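PDB 5XIO: proline-tRNA synthetase class II aaRS (Ybak RNA binding domain plus tRNA synthetase) from Cryptosporidium parvum, which probably catalyses the ATP-dependent attachment of L-proline to tRNA(Pro), and is held here with halofuginone and an ATP analogue. Local coordinates for residues Lys23-Glu28 / Ile37-Ser42; Pro288-Ile293 / Ala320-Lys325. One frame throughout, in Å; residues are numbered along the deposited sequence.

This chain is the synthetase part of a longer protein: class II core, anticodon-binding and C-terminal domains. Contact 1 closes before contact 2 opens along the chain; their centres lie about 19 Å apart. Contact 1 joins the short hairpin of strands 27-29 and 36-38 to the start of helix 40-58. Contact 2 pairs strands 291-295 and 324-326 of the mixed sheet in the anticodon-binding domain. Trp41 connects them directly: its carbonyl O packs against Pro288 CG at 3.6 Å, and its CH2 lies 4.1 Å from Val289 CB. Helix 40-58 therefore ties the N-terminal hairpin, which also meets the second subunit, to the segment leading into strand 291-295 of the anticodon-binding domain's sheet.

Contact 1: Lys23-Glu28 / Ile37-Ser42; sequences KSEMIE and ILRPWS
With chi1 at -61° Arg39 sends CG away from its own carbonyl carbon, and a bend at chi3 (70°) then lays the guanidinium beside Glu25, whose CB sits 3.9 Å above the centre of one face. What covers that face is the aliphatic part of Glu25. Glu25 OE1 lies well out of the guanidinium plane and 4.5 Å from Arg39 NH2, beyond a salt bridge; only opposite charges are near each other, and a water makes the hydrogen-bonded link. A second water, in the guanidinium plane like the first, accepts from NH1 and donates to the carbonyl O of Ile27. The salt bridge from Glu28 OE1 to Arg39 NH1 is long, 3.7 Å, and well out of plane, so it works through charge alone; Glu28 is held more firmly by Lys121 and Trp122 of the second subunit.

Ile27 and Leu38 form the non-hydrogen-bonded pair of an antiparallel beta hairpin, and Glu28 and Ile37 the hydrogen-bonded one, with Ile37 N giving a straight bond of 3.0 Å to Glu28 O. Ile27 and Leu38 run alongside each other on one face, CD1 of Ile27 3.4 Å from CD2 of Leu38. Past the second strand the chain turns into helix 40-58, with Arg39 as N-cap. Here Met26 O is gripped from opposite faces of its carbonyl plane: Arg39 N donates from one, and Ser42 OG donates to Met26 O at 2.8 Å from the other. Ahead of strand 27-29, helix 13-23 ends in a Schellman motif at Glu25; Ser24 OG accepts from Met26 N in an ST turn and also hydrogen-bonds to the carbonyl O of Val20. Met26 CG meets the edge of the Trp41 ring, 3.9 Å from CD1, while the indole NE1 bonds to the carbonyl O of Lys344.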
loop_
_atom_site.group_PDB
_atom_site.type_symbol
_atom_site.label_atom_id
_atom_site.label_comp_id
_atom_site.label_asym_id
_atom_site.label_seq_id
_atom_site.Cartn_x
_atom_site.Cartn_y
_atom_site.Cartn_z
ATOM N N LYS A 23 1.958 -9.791 23.554
ATOM C CA LYS A 23 1.966 -11.278 23.609
ATOM C C LYS A 23 1.235 -11.924 22.442
ATOM O O LYS A 23 1.577 -13.047 22.042
ATOM C CB LYS A 23 1.425 -11.769 24.943
ATOM C CG LYS A 23 2.414 -11.398 26.029
ATOM C CD LYS A 23 1.845 -11.519 27.412
ATOM C CE LYS A 23 2.976 -11.641 28.430
ATOM N NZ LYS A 23 2.469 -11.230 29.771
ATOM N N SER A 24 0.243 -11.205 21.894
ATOM C CA SER A 24 -0.443 -11.642 20.677
ATOM C C SER A 24 0.418 -11.514 19.471
ATOM O O SER A 24 0.095 -12.071 18.433
ATOM C CB SER A 24 -1.724 -10.836 20.417
ATOM O OG SER A 24 -1.433 -9.511 20.008
ATOM N N GLU A 25 1.532 -10.819 19.582
ATOM C CA GLU A 25 2.392 -10.606 18.401
ATOM C C GLU A 25 1.746 -9.641 17.369
ATOM O O GLU A 25 1.987 -9.719 16.195
ATOM C CB GLU A 25 2.813 -11.973 17.781
ATOM C CG GLU A 25 3.575 -12.781 18.836
ATOM C CD GLU A 25 4.061 -14.172 18.439
ATOM O OE1 GLU A 25 5.014 -14.672 19.131
ATOM O OE2 GLU A 25 3.474 -14.769 17.497
ATOM N N MET A 26 0.923 -8.744 17.842
ATOM C CA MET A 26 0.467 -7.663 17.016
ATOM C C MET A 26 1.498 -6.550 16.776
ATOM O O MET A 26 1.594 -6.034 15.676
ATOM C CB MET A 26 -0.792 -7.087 17.629
ATOM C CG MET A 26 -2.022 -7.839 17.156
ATOM S SD MET A 26 -3.424 -6.850 17.501
ATOM C CE MET A 26 -4.456 -7.341 16.147
ATOM N N ILE A 27 2.298 -6.222 17.784
ATOM C CA ILE A 27 3.126 -5.019 17.799
ATOM C C ILE A 27 4.476 -5.382 18.369
ATOM O O ILE A 27 4.571 -6.264 19.198
ATOM C CB ILE A 27 2.391 -3.981 18.695
ATOM C CG1 ILE A 27 1.320 -3.252 17.887
ATOM C CG2 ILE A 27 3.281 -3.039 19.505
ATOM C CD1 ILE A 27 1.790 -2.577 16.639
ATOM N N GLU A 28 5.526 -4.698 17.934
ATOM C CA GLU A 28 6.794 -4.682 18.689
ATOM C C GLU A 28 7.180 -3.230 18.958
ATOM O O GLU A 28 6.929 -2.348 18.094
ATOM C CB GLU A 28 7.888 -5.426 17.915
ATOM C CG GLU A 28 9.197 -5.632 18.669
ATOM C CD GLU A 28 9.263 -6.902 19.574
ATOM O OE1 GLU A 28 8.734 -7.995 19.245
ATOM O OE2 GLU A 28 9.902 -6.807 20.631
ATOM N N ILE A 37 6.193 -1.232 15.375
ATOM C CA ILE A 37 6.277 -2.161 14.231
ATOM C C ILE A 37 4.952 -2.899 14.184
ATOM O O ILE A 37 4.480 -3.350 15.201
ATOM C CB ILE A 37 7.418 -3.171 14.446
ATOM C CG1 ILE A 37 8.796 -2.490 14.437
ATOM C CG2 ILE A 37 7.413 -4.301 13.438
ATOM C CD1 ILE A 37 9.813 -3.455 14.992
ATOM N N LEU A 38 4.358 -3.021 13.003
ATOM C CA LEU A 38 3.114 -3.772 12.824
ATOM C C LEU A 38 3.498 -5.141 12.300
ATOM O O LEU A 38 3.843 -5.277 11.180
ATOM C CB LEU A 38 2.173 -3.048 11.836
ATOM C CG LEU A 38 1.859 -1.566 12.097
ATOM C CD1 LEU A 38 0.813 -0.958 11.139
ATOM C CD2 LEU A 38 1.378 -1.375 13.508
ATOM N N ARG A 39 3.496 -6.146 13.158
ATOM C CA ARG A 39 3.785 -7.503 12.769
ATOM C C ARG A 39 2.621 -8.050 11.958
ATOM O O ARG A 39 1.556 -7.446 11.925
ATOM C CB ARG A 39 4.037 -8.332 14.032
ATOM C CG ARG A 39 5.230 -7.795 14.830
ATOM C CD ARG A 39 5.491 -8.593 16.103
ATOM N NE ARG A 39 5.983 -9.887 15.750
ATOM C CZ ARG A 39 6.446 -10.804 16.604
ATOM N NH1 ARG A 39 6.479 -10.583 17.912
ATOM N NH2 ARG A 39 6.877 -11.962 16.125
ATOM N N PRO A 40 2.814 -9.184 11.285
ATOM C CA PRO A 40 1.731 -9.657 10.423
ATOM C C PRO A 40 0.313 -9.763 11.034
ATOM O O PRO A 40 -0.721 -9.467 10.364
ATOM C CB PRO A 40 2.236 -11.027 9.952
ATOM C CG PRO A 40 3.754 -10.920 10.016
ATOM C CD PRO A 40 4.061 -9.966 11.123
ATOM N N TRP A 41 0.259 -10.158 12.289
ATOM C CA TRP A 41 -0.999 -10.400 12.934
ATOM C C TRP A 41 -1.884 -9.144 12.935
ATOM O O TRP A 41 -3.080 -9.260 12.798
ATOM C CB TRP A 41 -0.760 -10.938 14.395
ATOM C CG TRP A 41 -1.921 -11.786 14.893
ATOM C CD1 TRP A 41 -2.886 -11.406 15.762
ATOM C CD2 TRP A 41 -2.256 -13.137 14.485
ATOM N NE1 TRP A 41 -3.800 -12.432 15.933
ATOM C CE2 TRP A 41 -3.432 -13.492 15.145
ATOM C CE3 TRP A 41 -1.669 -14.058 13.619
ATOM C CZ2 TRP A 41 -4.024 -14.727 14.989
ATOM C CZ3 TRP A 41 -2.254 -15.276 13.463
ATOM C CH2 TRP A 41 -3.422 -15.609 14.142
ATOM N N SER A 42 -1.316 -7.949 13.128
ATOM C CA SER A 42 -2.093 -6.702 13.043
ATOM C C SER A 42 -2.104 -6.157 11.622
ATOM O O SER A 42 -3.093 -5.543 11.220
ATOM C CB SER A 42 -1.560 -5.618 13.990
ATOM O OG SER A 42 -0.226 -5.315 13.671
HETATM O O HOH W 1 2.414 -11.140 13.920
HETATM O O HOH W 2 7.671 -13.971 18.404
HETATM O O HOH W 3 5.204 -8.760 19.653
#

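Contact 2: Pro288-Ile293 / Ala320-Lys325; sequences PVQVII and AGVRVK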
loop_
_atom_site.group_PDB
_atom_site.type_symbol
_atom_site.label_atom_id
_atom_site.label_comp_id
_atom_site.label_asym_id
_atom_site.label_seq_id
_atom_site.Cartn_x
_atom_site.Cartn_y
_atom_site.Cartn_z
ATOM N N PRO A 288 -7.093 -13.018 11.453
ATOM C CA PRO A 288 -6.236 -13.766 10.496
ATOM C C PRO A 288 -6.481 -15.298 10.476
ATOM O O PRO A 288 -6.438 -15.935 9.410
ATOM C CB PRO A 288 -4.817 -13.452 10.969
ATOM C CG PRO A 288 -4.927 -12.256 11.874
ATOM C CD PRO A 288 -6.333 -12.200 12.415
ATOM N N VAL A 289 -6.748 -15.881 11.643
ATOM C CA VAL A 289 -7.232 -17.279 11.730
ATOM C C VAL A 289 -8.563 -17.328 12.502
ATOM O O VAL A 289 -8.601 -16.887 13.633
ATOM C CB VAL A 289 -6.168 -18.156 12.396
ATOM C CG1 VAL A 289 -6.747 -19.479 12.819
ATOM C CG2 VAL A 289 -5.038 -18.421 11.421
ATOM N N GLN A 290 -9.634 -17.846 11.893
ATOM C CA GLN A 290 -10.940 -17.985 12.556
ATOM C C GLN A 290 -11.160 -19.299 13.357
ATOM O O GLN A 290 -11.888 -19.331 14.381
ATOM C CB GLN A 290 -12.008 -17.891 11.520
ATOM C CG GLN A 290 -11.934 -16.577 10.726
ATOM C CD GLN A 290 -12.833 -16.579 9.528
ATOM O OE1 GLN A 290 -12.866 -17.565 8.805
ATOM N NE2 GLN A 290 -13.524 -15.466 9.270
ATOM N N VAL A 291 -10.550 -20.377 12.862
ATOM C CA VAL A 291 -10.663 -21.734 13.446
ATOM C C VAL A 291 -9.281 -22.342 13.499
ATOM O O VAL A 291 -8.555 -22.348 12.459
ATOM C CB VAL A 291 -11.521 -22.668 12.592
ATOM C CG1 VAL A 291 -11.564 -24.055 13.231
ATOM C CG2 VAL A 291 -12.922 -22.095 12.410
ATOM N N ILE A 292 -8.918 -22.779 14.709
ATOM C CA ILE A 292 -7.747 -23.579 14.947
ATOM C C ILE A 292 -8.136 -25.011 15.429
ATOM O O ILE A 292 -8.941 -25.198 16.342
ATOM C CB ILE A 292 -6.828 -22.932 15.975
ATOM C CG1 ILE A 292 -5.444 -23.602 15.944
ATOM C CG2 ILE A 292 -7.420 -22.989 17.383
ATOM C CD1 ILE A 292 -4.627 -23.323 14.680
ATOM N N ILE A 293 -7.569 -26.023 14.781
ATOM C CA ILE A 293 -7.891 -27.409 15.075
ATOM C C ILE A 293 -6.776 -27.992 15.919
ATOM O O ILE A 293 -5.616 -28.008 15.499
ATOM C CB ILE A 293 -8.025 -28.221 13.788
ATOM C CG1 ILE A 293 -9.181 -27.666 12.956
ATOM C CG2 ILE A 293 -8.205 -29.711 14.115
ATOM C CD1 ILE A 293 -9.090 -28.019 11.486
ATOM N N ALA A 320 -15.472 -24.093 2.083
ATOM C CA ALA A 320 -16.496 -23.149 2.577
ATOM C C ALA A 320 -16.047 -21.658 2.762
ATOM O O ALA A 320 -16.897 -20.811 3.000
ATOM C CB ALA A 320 -17.110 -23.688 3.874
ATOM N N GLY A 321 -14.742 -21.358 2.670
ATOM C CA GLY A 321 -14.234 -19.980 2.713
ATOM C C GLY A 321 -13.711 -19.505 4.074
ATOM O O GLY A 321 -13.561 -18.321 4.285
ATOM N N VAL A 322 -13.424 -20.441 4.969
ATOM C CA VAL A 322 -13.045 -20.190 6.368
ATOM C C VAL A 322 -11.542 -20.324 6.472
ATOM O O VAL A 322 -10.967 -21.236 5.847
ATOM C CB VAL A 322 -13.714 -21.237 7.325
ATOM C CG1 VAL A 322 -13.133 -21.214 8.734
ATOM C CG2 VAL A 322 -15.215 -21.036 7.396
ATOM N N ARG A 323 -10.900 -19.430 7.248
ATOM C CA ARG A 323 -9.439 -19.468 7.462
ATOM C C ARG A 323 -9.163 -20.328 8.707
ATOM O O ARG A 323 -9.584 -20.019 9.819
ATOM C CB ARG A 323 -8.840 -18.054 7.627
ATOM C CG ARG A 323 -9.178 -17.088 6.490
ATOM C CD ARG A 323 -8.647 -15.657 6.669
ATOM N NE ARG A 323 -9.279 -14.875 7.747
ATOM C CZ ARG A 323 -10.390 -14.145 7.640
ATOM N NH1 ARG A 323 -11.029 -14.069 6.499
ATOM N NH2 ARG A 323 -10.873 -13.498 8.696
ATOM N N VAL A 324 -8.421 -21.404 8.504
ATOM C CA VAL A 324 -8.300 -22.468 9.482
ATOM C C VAL A 324 -6.904 -23.029 9.420
ATOM O O VAL A 324 -6.361 -23.163 8.369
ATOM C CB VAL A 324 -9.334 -23.580 9.190
ATOM C CG1 VAL A 324 -9.154 -24.127 7.786
ATOM C CG2 VAL A 324 -9.272 -24.694 10.245
ATOM N N LYS A 325 -6.329 -23.340 10.570
ATOM C CA LYS A 325 -4.997 -23.922 10.673
ATOM C C LYS A 325 -5.081 -25.108 11.639
ATOM O O LYS A 325 -5.943 -25.152 12.498
ATOM C CB LYS A 325 -3.982 -22.898 11.216
ATOM C CG LYS A 325 -3.075 -22.243 10.175
ATOM C CD LYS A 325 -1.813 -21.612 10.793
ATOM C CE LYS A 325 -1.100 -22.570 11.765
ATOM N NZ LYS A 325 0.322 -22.225 12.059
#
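Gln290 reaches across to Arg323 along its whole side chain: CB lies 3.6 Å from the carbonyl O of Arg323. CG, set beside its own backbone N by chi1 of -57°, is 3.8 Å from Arg323 NH2; the chain is extended beyond it. CD rests over one face of the guanidinium, 3.7 Å above the plane and offset toward the rim, with the amide turned 33° from it. At the tip the two branches part. OE1 accepts a nearly straight bond (166° at the hydrogen) from Arg323 N at 3.1 Å. NE2 lies over the same guanidinium, 3.4 Å from Arg323 NH2, without a hydrogen bond because both are donors; it donates instead to the carbonyl O of Pro284. Arg323 NH2 bonds to the carbonyl O of Ala287, which probably helps hold the guanidinium against the amide.

On the backbone, Arg323 O accepts from both Gln290 N and Val291 N. A parallel ladder follows: Lys325 N donates to Val291 O, and Ile293 N to Lys325 O at 2.9 Å. Val291 CG1 and Val324 CG2 pack alongside each other at 3.8 Å, against Leu317 of helix 306-319. That helix connects the two strands and covers the face bearing these valines: a beta-alpha-beta crossover at the edge of the mixed alpha/beta anticodon-binding domain shared by class IIa synthetases such as those for Gly, His, Pro and Thr.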